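Local coordinates for haloacid dehalogenase-like hydrolase (Salmonella enterica subsp. enterica serovar Typhi, PDB 4EZE), which probably catalyses the magnesium-dependent hydrolysis of O-phosphoserine to serine and phosphate, the last step of serine biosynthesis, at residues Ile25-Thr30 / Gln95-Lys101; Thr283-Lys288 / His299-Gly305. All blocks are in the same frame, centred on the assembly; numbering follows the deposited sequence.

Contact 1 pairs two strands of the antiparallel sheet near the N-terminus, and contact 2 pairs two strands of the parallel sheet of the HAD-like hydrolase fold; their centres lie about 11 Å apart. Strands 97-100 and 299-301 are each an outermost strand of their sheet within the chain, and they meet: Asp97 OD1 lies 2.8 Å from Asn302 N, and Asp97 OD2 lies 2.8 Å from Tyr303 N, both probable hydrogen bonds. Phe99 also packs on His299 and Ile301. Contact 2 approaches the active site, the side chain of Trp287 being about 8 Å from that of Asp114, the predicted nucleophile, and about 8 Å from the bound sodium ion. Contact 1 lies away from the annotated sites.

Contact 1 (Ile25-Thr30 / Gln95-Lys101); sequences IIYFIT and QFDFFIK
Lys101 lies alongside Ile25 and reaches on past the hydroxyl of Tyr27, the two segments running antiparallel with short strand axes at 166°. Its CG is anti to the backbone N and the chain beyond is extended, which lays the methylenes along Ile25 and takes CD past the phenol oxygen. Along the way CB packs on Ile25 CB at 3.9 Å and also nears Ile25 CG2, CD meets Ile25 CD1 and comes within 3.5 Å of Tyr27 OH, and CE stays 4.1 Å from Tyr27 OH before NZ turns to a salt bridge with Asp315.

Five backbone hydrogen bonds set the register. Tyr27 with Phe99 and Ile29 with Asp97 are the hydrogen-bonded pairs, each closed by two reciprocal bonds; the bond from Ile29 N to Asp97 O is nearly straight, with 176° at the hydrogen. Ile26 with Ile100 and Phe28 with Phe98 are the non-hydrogen-bonded pairs. On the face they share, Ile26 CG1 touches Ile100 CG1 at 3.8 Å, and Phe28 CD1 meets Phe98 CB. Phe28 also lies beside Phe96, pointing the same way: Phe96 CE1 comes to the edge of the Phe28 ring, 3.6 Å from Phe28 CD1, and the planes are inclined at 63°.

This is the edge pairing of a four-stranded antiparallel sheet, strand 97-100 lying outermost beside strand 23-29. Helix 81-93 packs against the Ile26 and Phe28 face, with Leu87 touching both. On the other face Tyr27 meets the ring of Phe311 and Phe99 packs on Leu312, while strand 67-75 flanks strand 23-29 on the side away from strand 97-100.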
loop_
_atom_site.group_PDB
_atom_site.type_symbol
_atom_site.label_atom_id
_atom_site.label_comp_id
_atom_site.label_asym_id
_atom_site.label_seq_id
_atom_site.Cartn_x
_atom_site.Cartn_y
_atom_site.Cartn_z
ATOM N N ILE A 25 16.072 -13.306 -8.654
ATOM C CA ILE A 25 16.387 -13.154 -7.247
ATOM C C ILE A 25 15.097 -13.067 -6.440
ATOM O O ILE A 25 14.134 -12.410 -6.844
ATOM C CB ILE A 25 17.210 -11.883 -7.022
ATOM C CG1 ILE A 25 18.610 -12.094 -7.607
ATOM C CG2 ILE A 25 17.278 -11.553 -5.537
ATOM C CD1 ILE A 25 19.290 -10.837 -8.109
ATOM N N ILE A 26 15.079 -13.769 -5.319
ATOM C CA ILE A 26 13.962 -13.749 -4.402
ATOM C C ILE A 26 14.543 -13.498 -3.032
ATOM O O ILE A 26 15.513 -14.163 -2.645
ATOM C CB ILE A 26 13.273 -15.119 -4.327
ATOM C CG1 ILE A 26 12.704 -15.500 -5.693
ATOM C CG2 ILE A 26 12.193 -15.094 -3.259
ATOM C CD1 ILE A 26 11.978 -16.824 -5.711
ATOM N N TYR A 27 13.977 -12.530 -2.316
ATOM C CA TYR A 27 14.369 -12.298 -0.920
ATOM C C TYR A 27 13.322 -12.892 -0.001
ATOM O O TYR A 27 12.128 -12.755 -0.255
ATOM C CB TYR A 27 14.433 -10.799 -0.613
ATOM C CG TYR A 27 15.307 -9.976 -1.533
ATOM C CD1 TYR A 27 16.681 -9.900 -1.330
ATOM C CD2 TYR A 27 14.750 -9.238 -2.581
ATOM C CE1 TYR A 27 17.488 -9.125 -2.153
ATOM C CE2 TYR A 27 15.548 -8.461 -3.405
ATOM C CZ TYR A 27 16.920 -8.415 -3.189
ATOM O OH TYR A 27 17.723 -7.635 -3.989
ATOM N N PHE A 28 13.757 -13.509 1.084
ATOM C CA PHE A 28 12.839 -14.081 2.035
ATOM C C PHE A 28 13.049 -13.427 3.374
ATOM O O PHE A 28 14.172 -13.346 3.838
ATOM C CB PHE A 28 13.128 -15.562 2.223
ATOM C CG PHE A 28 12.850 -16.377 1.016
ATOM C CD1 PHE A 28 11.590 -16.885 0.794
ATOM C CD2 PHE A 28 13.855 -16.644 0.106
ATOM C CE1 PHE A 28 11.333 -17.641 -0.330
ATOM C CE2 PHE A 28 13.605 -17.396 -1.015
ATOM C CZ PHE A 28 12.342 -17.879 -1.243
ATOM N N ILE A 29 11.969 -12.999 4.015
ATOM C CA ILE A 29 12.081 -12.411 5.341
ATOM C C ILE A 29 11.195 -13.150 6.316
ATOM O O ILE A 29 9.975 -13.239 6.129
ATOM C CB ILE A 29 11.625 -10.939 5.356
ATOM C CG1 ILE A 29 12.363 -10.127 4.285
ATOM C CG2 ILE A 29 11.819 -10.358 6.743
ATOM C CD1 ILE A 29 11.695 -10.158 2.921
ATOM N N THR A 30 11.795 -13.615 7.398
ATOM C CA THR A 30 11.087 -14.429 8.329
ATOM C C THR A 30 11.609 -14.237 9.745
ATOM O O THR A 30 12.748 -13.847 9.917
ATOM C CB THR A 30 11.300 -15.888 7.945
ATOM O OG1 THR A 30 10.501 -16.699 8.793
ATOM C CG2 THR A 30 12.776 -16.272 8.115
ATOM N N GLN A 95 4.224 -18.537 7.279
ATOM C CA GLN A 95 4.236 -17.115 7.628
ATOM C C GLN A 95 5.570 -16.447 7.391
ATOM O O GLN A 95 6.244 -16.069 8.332
ATOM C CB GLN A 95 3.767 -16.909 9.072
ATOM C CG GLN A 95 2.275 -17.255 9.190
ATOM C CD GLN A 95 1.624 -16.957 10.525
ATOM O OE1 GLN A 95 2.285 -16.687 11.540
ATOM N NE2 GLN A 95 0.293 -17.026 10.533
ATOM N N PHE A 96 5.962 -16.292 6.130
ATOM C CA PHE A 96 7.089 -15.427 5.857
ATOM C C PHE A 96 6.678 -14.543 4.714
ATOM O O PHE A 96 5.706 -14.829 4.005
ATOM C CB PHE A 96 8.374 -16.220 5.522
ATOM C CG PHE A 96 8.220 -17.130 4.357
ATOM C CD1 PHE A 96 8.377 -16.651 3.058
ATOM C CD2 PHE A 96 7.855 -18.455 4.545
ATOM C CE1 PHE A 96 8.196 -17.488 1.956
ATOM C CE2 PHE A 96 7.690 -19.298 3.462
ATOM C CZ PHE A 96 7.861 -18.818 2.165
ATOM N N ASP A 97 7.404 -13.446 4.548
ATOM C CA ASP A 97 7.197 -12.593 3.400
ATOM C C ASP A 97 8.315 -12.864 2.427
ATOM O O ASP A 97 9.393 -13.349 2.808
ATOM C CB ASP A 97 7.221 -11.117 3.818
ATOM C CG ASP A 97 5.894 -10.659 4.382
ATOM O OD1 ASP A 97 4.881 -10.867 3.675
ATOM O OD2 ASP A 97 5.867 -10.104 5.518
ATOM N N PHE A 98 8.092 -12.528 1.167
ATOM C CA PHE A 98 9.204 -12.604 0.239
ATOM C C PHE A 98 8.981 -11.587 -0.849
ATOM O O PHE A 98 7.879 -11.034 -0.978
ATOM C CB PHE A 98 9.294 -14.006 -0.371
ATOM C CG PHE A 98 8.101 -14.373 -1.238
ATOM C CD1 PHE A 98 8.072 -14.043 -2.573
ATOM C CD2 PHE A 98 7.016 -15.050 -0.704
ATOM C CE1 PHE A 98 7.001 -14.397 -3.368
ATOM C CE2 PHE A 98 5.937 -15.394 -1.491
ATOM C CZ PHE A 98 5.927 -15.076 -2.818
ATOM N N PHE A 99 10.028 -11.351 -1.632
ATOM C CA PHE A 99 9.909 -10.545 -2.831
ATOM C C PHE A 99 10.689 -11.163 -3.960
ATOM O O PHE A 99 11.836 -11.597 -3.783
ATOM C CB PHE A 99 10.423 -9.141 -2.583
ATOM C CG PHE A 99 9.475 -8.301 -1.813
ATOM C CD1 PHE A 99 8.315 -7.838 -2.411
ATOM C CD2 PHE A 99 9.714 -8.004 -0.482
ATOM C CE1 PHE A 99 7.417 -7.063 -1.701
ATOM C CE2 PHE A 99 8.818 -7.230 0.232
ATOM C CZ PHE A 99 7.672 -6.759 -0.380
ATOM N N ILE A 100 10.053 -11.225 -5.117
ATOM C CA ILE A 100 10.758 -11.556 -6.331
ATOM C C ILE A 100 11.260 -10.246 -6.893
ATOM O O ILE A 100 10.482 -9.392 -7.292
ATOM C CB ILE A 100 9.852 -12.255 -7.339
ATOM C CG1 ILE A 100 9.537 -13.672 -6.851
ATOM C CG2 ILE A 100 10.531 -12.320 -8.699
ATOM C CD1 ILE A 100 8.338 -14.263 -7.565
ATOM N N LYS A 101 12.573 -10.074 -6.887
ATOM C CA LYS A 101 13.159 -8.822 -7.338
ATOM C C LYS A 101 12.701 -8.459 -8.749
ATOM O O LYS A 101 12.859 -9.224 -9.689
ATOM C CB LYS A 101 14.671 -8.895 -7.260
ATOM C CG LYS A 101 15.381 -7.627 -7.695
ATOM C CD LYS A 101 16.877 -7.759 -7.433
ATOM C CE LYS A 101 17.670 -6.583 -7.975
ATOM N NZ LYS A 101 19.057 -6.601 -7.428
HETATM O O HOH W 1 15.303 -11.329 -10.430
HETATM O O HOH W 2 20.050 -7.860 -5.578
#

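Contact 2 (Thr283-Lys288 / His299-Gly305); sequences TGIAWK and HQINYHG
Strands 283-287 and 299-301 run parallel, their short axes 4.5 Å apart at closest and inclined by 32°. Ala286 sits between two bonds of the ladder: its N donates to His299 O at 2.9 Å with 173° at the hydrogen, and its O accepts from Ile301 N. Beyond the strand, Lys288 N donates a hydrogen bond to Ile301 O at 2.9 Å. Ala286 O takes a second donor, a water that also donates to Asn302 OD1.

With helix 291-296 between them, the strands form a beta-alpha-beta unit at one margin of the parallel sheet of the HAD-like fold, and strand 265-269 bonds to the other side of 283-287. His299 brings its ring edge to Gly284 O, which lies in the ring plane, while Thr283 CG2 approaches His299 CD2 to 3.5 Å; a water bridges Thr283 OG1 and His299 NE2. Trp287 and Ile301 meet obliquely: Trp287 CZ3 lies 3.7 Å from Ile301 CG2, an approach made with CG of Trp287 anti to the backbone N (chi1 162°). Gly305 CA comes to the indole edge, in its plane, and Phe306 stacks on the ring. The amide of Asn302 is fixed by a nearly straight 2.8 Å bond from Asn302 ND2 to Gln300 OE1.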
loop_
_atom_site.group_PDB
_atom_site.type_symbol
_atom_site.label_atom_id
_atom_site.label_comp_id
_atom_site.label_asym_id
_atom_site.label_seq_id
_atom_site.Cartn_x
_atom_site.Cartn_y
_atom_site.Cartn_z
ATOM N N THR A 283 5.331 -1.873 -10.238
ATOM C CA THR A 283 5.436 -2.744 -9.090
ATOM C C THR A 283 4.318 -2.377 -8.116
ATOM O O THR A 283 4.379 -1.336 -7.451
ATOM C CB THR A 283 6.803 -2.598 -8.425
ATOM O OG1 THR A 283 7.811 -3.030 -9.345
ATOM C CG2 THR A 283 6.875 -3.437 -7.143
ATOM N N GLY A 284 3.276 -3.207 -8.108
ATOM C CA GLY A 284 2.084 -3.022 -7.263
ATOM C C GLY A 284 2.258 -3.888 -6.033
ATOM O O GLY A 284 2.705 -5.042 -6.119
ATOM N N ILE A 285 1.955 -3.319 -4.876
ATOM C CA ILE A 285 2.193 -4.009 -3.623
ATOM C C ILE A 285 0.910 -4.073 -2.826
ATOM O O ILE A 285 0.336 -3.036 -2.557
ATOM C CB ILE A 285 3.242 -3.289 -2.775
ATOM C CG1 ILE A 285 4.593 -3.297 -3.503
ATOM C CG2 ILE A 285 3.369 -3.972 -1.419
ATOM C CD1 ILE A 285 5.577 -2.305 -2.941
ATOM N N ALA A 286 0.505 -5.269 -2.427
ATOM C CA ALA A 286 -0.678 -5.432 -1.619
ATOM C C ALA A 286 -0.254 -5.473 -0.170
ATOM O O ALA A 286 0.495 -6.326 0.244
ATOM C CB ALA A 286 -1.401 -6.700 -1.995
ATOM N N TRP A 287 -0.746 -4.523 0.598
ATOM C CA TRP A 287 -0.369 -4.418 1.985
ATOM C C TRP A 287 -1.437 -5.009 2.881
ATOM O O TRP A 287 -2.505 -4.457 3.010
ATOM C CB TRP A 287 -0.150 -2.948 2.318
ATOM C CG TRP A 287 -0.174 -2.645 3.747
ATOM C CD1 TRP A 287 -1.226 -2.218 4.455
ATOM C CD2 TRP A 287 0.911 -2.743 4.655
ATOM N NE1 TRP A 287 -0.884 -2.044 5.752
ATOM C CE2 TRP A 287 0.432 -2.359 5.906
ATOM C CE3 TRP A 287 2.240 -3.122 4.533
ATOM C CZ2 TRP A 287 1.229 -2.344 7.028
ATOM C CZ3 TRP A 287 3.026 -3.105 5.639
ATOM C CH2 TRP A 287 2.523 -2.721 6.875
ATOM N N LYS A 288 -1.160 -6.176 3.444
ATOM C CA LYS A 288 -2.043 -6.789 4.416
ATOM C C LYS A 288 -3.437 -6.721 3.836
ATOM O O LYS A 288 -4.383 -6.356 4.496
ATOM C CB LYS A 288 -1.904 -6.111 5.767
ATOM C CG LYS A 288 -0.508 -6.285 6.325
ATOM C CD LYS A 288 -0.343 -5.760 7.729
ATOM C CE LYS A 288 1.056 -6.052 8.235
ATOM N NZ LYS A 288 1.364 -5.350 9.502
ATOM N N HIS A 299 3.130 -9.042 -5.483
ATOM C CA HIS A 299 4.030 -8.455 -4.478
ATOM C C HIS A 299 3.180 -8.152 -3.240
ATOM O O HIS A 299 2.162 -7.474 -3.347
ATOM C CB HIS A 299 4.626 -7.154 -4.995
ATOM C CG HIS A 299 5.602 -7.327 -6.116
ATOM N ND1 HIS A 299 6.706 -8.152 -6.020
ATOM C CD2 HIS A 299 5.685 -6.728 -7.331
ATOM C CE1 HIS A 299 7.415 -8.069 -7.134
ATOM N NE2 HIS A 299 6.816 -7.216 -7.949
ATOM N N GLN A 300 3.583 -8.647 -2.073
ATOM C CA GLN A 300 2.768 -8.457 -0.879
ATOM C C GLN A 300 3.606 -8.265 0.355
ATOM O O GLN A 300 4.702 -8.841 0.510
ATOM C CB GLN A 300 1.851 -9.672 -0.634
ATOM C CG GLN A 300 0.930 -10.054 -1.798
ATOM C CD GLN A 300 0.207 -11.369 -1.546
ATOM O OE1 GLN A 300 0.299 -11.929 -0.454
ATOM N NE2 GLN A 300 -0.495 -11.884 -2.565
ATOM N N ILE A 301 3.069 -7.479 1.271
ATOM C CA ILE A 301 3.591 -7.528 2.610
ATOM C C ILE A 301 2.498 -8.024 3.538
ATOM O O ILE A 301 1.447 -7.389 3.674
ATOM C CB ILE A 301 4.117 -6.163 3.063
ATOM C CG1 ILE A 301 5.235 -5.718 2.132
ATOM C CG2 ILE A 301 4.668 -6.266 4.480
ATOM C CD1 ILE A 301 5.584 -4.245 2.274
ATOM N N ASN A 302 2.755 -9.150 4.189
ATOM C CA ASN A 302 1.742 -9.773 5.019
ATOM C C ASN A 302 2.115 -9.867 6.470
ATOM O O ASN A 302 1.229 -9.865 7.308
ATOM C CB ASN A 302 1.405 -11.182 4.491
ATOM C CG ASN A 302 0.799 -11.128 3.115
ATOM O OD1 ASN A 302 -0.028 -10.265 2.871
ATOM N ND2 ASN A 302 1.217 -12.027 2.199
ATOM N N TYR A 303 3.407 -9.965 6.783
ATOM C CA TYR A 303 3.818 -10.161 8.185
ATOM C C TYR A 303 4.876 -9.185 8.709
ATOM O O TYR A 303 5.399 -9.390 9.788
ATOM C CB TYR A 303 4.337 -11.596 8.416
ATOM C CG TYR A 303 3.364 -12.651 7.957
ATOM C CD1 TYR A 303 2.279 -13.024 8.739
ATOM C CD2 TYR A 303 3.534 -13.271 6.730
ATOM C CE1 TYR A 303 1.369 -13.972 8.291
ATOM C CE2 TYR A 303 2.657 -14.218 6.281
ATOM C CZ TYR A 303 1.576 -14.573 7.049
ATOM O OH TYR A 303 0.724 -15.531 6.534
ATOM N N HIS A 304 5.228 -8.146 7.959
ATOM C CA HIS A 304 6.213 -7.186 8.456
ATOM C C HIS A 304 5.711 -5.811 8.112
ATOM O O HIS A 304 4.539 -5.664 7.811
ATOM C CB HIS A 304 7.596 -7.462 7.854
ATOM C CG HIS A 304 8.189 -8.763 8.313
ATOM N ND1 HIS A 304 7.900 -9.969 7.708
ATOM C CD2 HIS A 304 9.031 -9.046 9.338
ATOM C CE1 HIS A 304 8.543 -10.940 8.339
ATOM N NE2 HIS A 304 9.246 -10.404 9.323
ATOM N N GLY A 305 6.567 -4.799 8.157
ATOM C CA GLY A 305 6.093 -3.444 7.888
ATOM C C GLY A 305 6.663 -2.934 6.588
ATOM O O GLY A 305 7.271 -3.687 5.832
HETATM O O HOH W 3 7.473 -5.547 -10.147
HETATM O O HOH W 4 -1.243 -8.481 1.490
#